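Local coordinates for interpain A (Prevotella intermedia, PDB 3BB7), which probably cleaves proteins as a C10-family cysteine protease, and is held here as a zymogen fragment with a prodomain that probably inhibits it, at residues 236-241 and 294-299. The protein carries 1 engineered substitution. Numbering follows the deposited sequence.
Sequences QWMDIV and YKIDLL
Met238, on helix 234-246, faces the type I beta turn from Ile296 to Leu299 with the Met238 and Asp297 CA atoms 6.5 Å apart, and no hydrogen bond joins the two backbones. The contact is plain apolar packing in the C10 peptidase domain, probably papain-like (clan CA), between a helix and the loop that leaves strand 292-294 of the large antiparallel sheet. Met238 and Ile296 carry it about equally. Met238 CG stands anti to the carbonyl carbon (chi1 -69°), and further bends at chi2 and chi3 curl the thioether over the start of the turn. SD rests 3.8 Å from Asp297 CA and touches Ile296 CG1, while CE lies 3.9 Å from that same CG1. Ile296 holds CG1 between its backbone N and carbonyl carbon (chi1 65°), which sends the longer branch toward the helix; its CD1 also meets Val241 CG2, more loosely, at 4.4 Å. Val280 of strand 280-283 touches both Ile296 and Val241, which joins the cluster to the sheet, with the Ile296 side chain about 10 Å from that of His267, the predicted catalytic proton acceptor. Asp297 offers the helix only its aliphatic part, whereas its carboxylate leads away: OD2 accepts a hydrogen bond from Ile75 N and lies in a long salt bridge with Lys295 NZ, and OD1 accepts a weak hydrogen bond from Leu298 N. Arg229 bonds the carbonyl oxygens of Ile296 and Asp297, and the turn is closed by Leu299 N to Ile296 O at 2.9 Å. Asp297 CB meets Met238 CG at 3.9 Å.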
loop_
_atom_site.group_PDB
_atom_site.type_symbol
_atom_site.label_atom_id
_atom_site.label_comp_id
_atom_site.label_asym_id
_atom_site.label_seq_id
_atom_site.Cartn_x
_atom_site.Cartn_y
_atom_site.Cartn_z
ATOM N N GLN A 236 18.758 -0.178 -8.735
ATOM C CA GLN A 236 18.033 0.822 -9.515
ATOM C C GLN A 236 16.669 1.097 -8.898
ATOM O O GLN A 236 16.235 2.257 -8.818
ATOM C CB GLN A 236 17.852 0.316 -10.938
ATOM C CG GLN A 236 19.149 0.314 -11.718
ATOM C CD GLN A 236 19.088 -0.520 -12.989
ATOM O OE1 GLN A 236 18.102 -1.217 -13.261
ATOM N NE2 GLN A 236 20.172 -0.495 -13.751
ATOM N N TRP A 237 15.970 0.032 -8.491
ATOM C CA TRP A 237 14.647 0.176 -7.888
ATOM C C TRP A 237 14.718 0.959 -6.555
ATOM O O TRP A 237 13.927 1.890 -6.337
ATOM C CB TRP A 237 14.096 -1.227 -7.634
ATOM C CG TRP A 237 12.677 -1.297 -7.213
ATOM C CD1 TRP A 237 12.208 -1.626 -5.967
ATOM C CD2 TRP A 237 11.523 -1.057 -8.029
ATOM N NE1 TRP A 237 10.834 -1.627 -5.958
ATOM C CE2 TRP A 237 10.384 -1.298 -7.217
ATOM C CE3 TRP A 237 11.340 -0.714 -9.372
ATOM C CZ2 TRP A 237 9.077 -1.180 -7.705
ATOM C CZ3 TRP A 237 10.043 -0.599 -9.853
ATOM C CH2 TRP A 237 8.932 -0.830 -9.018
ATOM N N MET A 238 15.691 0.638 -5.696
ATOM C CA MET A 238 15.754 1.330 -4.424
ATOM C C MET A 238 16.156 2.777 -4.649
ATOM O O MET A 238 15.685 3.649 -3.949
ATOM C CB MET A 238 16.718 0.651 -3.460
ATOM C CG MET A 238 16.246 -0.700 -2.976
ATOM S SD MET A 238 14.539 -0.771 -2.420
ATOM C CE MET A 238 14.478 0.425 -1.078
ATOM N N ASP A 239 16.963 3.073 -5.664
ATOM C CA ASP A 239 17.270 4.493 -5.934
ATOM C C ASP A 239 16.021 5.302 -6.339
ATOM O O ASP A 239 15.909 6.484 -5.975
ATOM C CB ASP A 239 18.387 4.602 -6.973
ATOM C CG ASP A 239 19.780 4.383 -6.353
ATOM O OD1 ASP A 239 20.759 4.285 -7.128
ATOM O OD2 ASP A 239 19.907 4.301 -5.090
ATOM N N ILE A 240 15.092 4.675 -7.054
ATOM C CA ILE A 240 13.832 5.347 -7.360
ATOM C C ILE A 240 13.084 5.631 -6.060
ATOM O O ILE A 240 12.585 6.743 -5.848
ATOM C CB ILE A 240 12.946 4.511 -8.320
ATOM C CG1 ILE A 240 13.632 4.427 -9.686
ATOM C CG2 ILE A 240 11.565 5.129 -8.434
ATOM C CD1 ILE A 240 12.988 3.424 -10.614
ATOM N N VAL A 241 12.965 4.622 -5.196
ATOM C CA VAL A 241 12.302 4.822 -3.906
ATOM C C VAL A 241 12.951 5.959 -3.102
ATOM O O VAL A 241 12.248 6.897 -2.647
ATOM C CB VAL A 241 12.271 3.529 -3.081
ATOM C CG1 VAL A 241 11.675 3.801 -1.680
ATOM C CG2 VAL A 241 11.433 2.444 -3.831
ATOM N N TYR A 294 9.761 -1.698 7.043
ATOM C CA TYR A 294 9.937 -3.050 6.513
ATOM C C TYR A 294 10.970 -3.103 5.409
ATOM O O TYR A 294 11.115 -2.156 4.646
ATOM C CB TYR A 294 8.580 -3.546 5.968
ATOM C CG TYR A 294 7.575 -3.749 7.096
ATOM C CD1 TYR A 294 7.531 -4.962 7.787
ATOM C CD2 TYR A 294 6.693 -2.734 7.491
ATOM C CE1 TYR A 294 6.672 -5.163 8.855
ATOM C CE2 TYR A 294 5.784 -2.941 8.574
ATOM C CZ TYR A 294 5.784 -4.178 9.227
ATOM O OH TYR A 294 4.961 -4.423 10.307
ATOM N N LYS A 295 11.665 -4.215 5.298
ATOM C CA LYS A 295 12.598 -4.391 4.181
ATOM C C LYS A 295 11.889 -4.706 2.874
ATOM O O LYS A 295 11.035 -5.601 2.794
ATOM C CB LYS A 295 13.583 -5.513 4.515
ATOM C CG LYS A 295 14.634 -5.071 5.547
ATOM C CD LYS A 295 15.764 -6.045 5.647
ATOM C CE LYS A 295 16.952 -5.417 6.363
ATOM N NZ LYS A 295 17.877 -4.686 5.449
ATOM N N ILE A 296 12.266 -3.978 1.835
ATOM C CA ILE A 296 11.895 -4.353 0.468
ATOM C C ILE A 296 13.129 -4.523 -0.440
ATOM O O ILE A 296 13.023 -5.127 -1.515
ATOM C CB ILE A 296 10.878 -3.414 -0.218
ATOM C CG1 ILE A 296 11.492 -2.031 -0.430
ATOM C CG2 ILE A 296 9.539 -3.393 0.577
ATOM C CD1 ILE A 296 10.720 -1.147 -1.429
ATOM N N ASP A 297 14.285 -4.013 -0.028
ATOM C CA ASP A 297 15.458 -4.145 -0.899
ATOM C C ASP A 297 15.745 -5.593 -1.284
ATOM O O ASP A 297 16.041 -5.899 -2.443
ATOM C CB ASP A 297 16.706 -3.480 -0.288
ATOM C CG ASP A 297 17.002 -3.913 1.148
ATOM O OD1 ASP A 297 16.277 -4.740 1.754
ATOM O OD2 ASP A 297 18.015 -3.408 1.694
ATOM N N LEU A 298 15.589 -6.490 -0.323
ATOM C CA LEU A 298 15.885 -7.906 -0.542
ATOM C C LEU A 298 14.791 -8.659 -1.306
ATOM O O LEU A 298 14.937 -9.865 -1.554
ATOM C CB LEU A 298 16.174 -8.590 0.794
ATOM C CG LEU A 298 15.348 -8.241 2.028
ATOM C CD1 LEU A 298 13.862 -8.378 1.831
ATOM C CD2 LEU A 298 15.805 -9.101 3.223
ATOM N N LEU A 299 13.712 -7.980 -1.697
ATOM C CA LEU A 299 12.627 -8.675 -2.442
ATOM C C LEU A 299 12.891 -8.670 -3.962
ATOM O O LEU A 299 12.100 -8.125 -4.735
ATOM C CB LEU A 299 11.232 -8.092 -2.115
ATOM C CG LEU A 299 10.862 -8.142 -0.619
ATOM C CD1 LEU A 299 9.511 -7.527 -0.418
ATOM C CD2 LEU A 299 10.886 -9.557 -0.096
#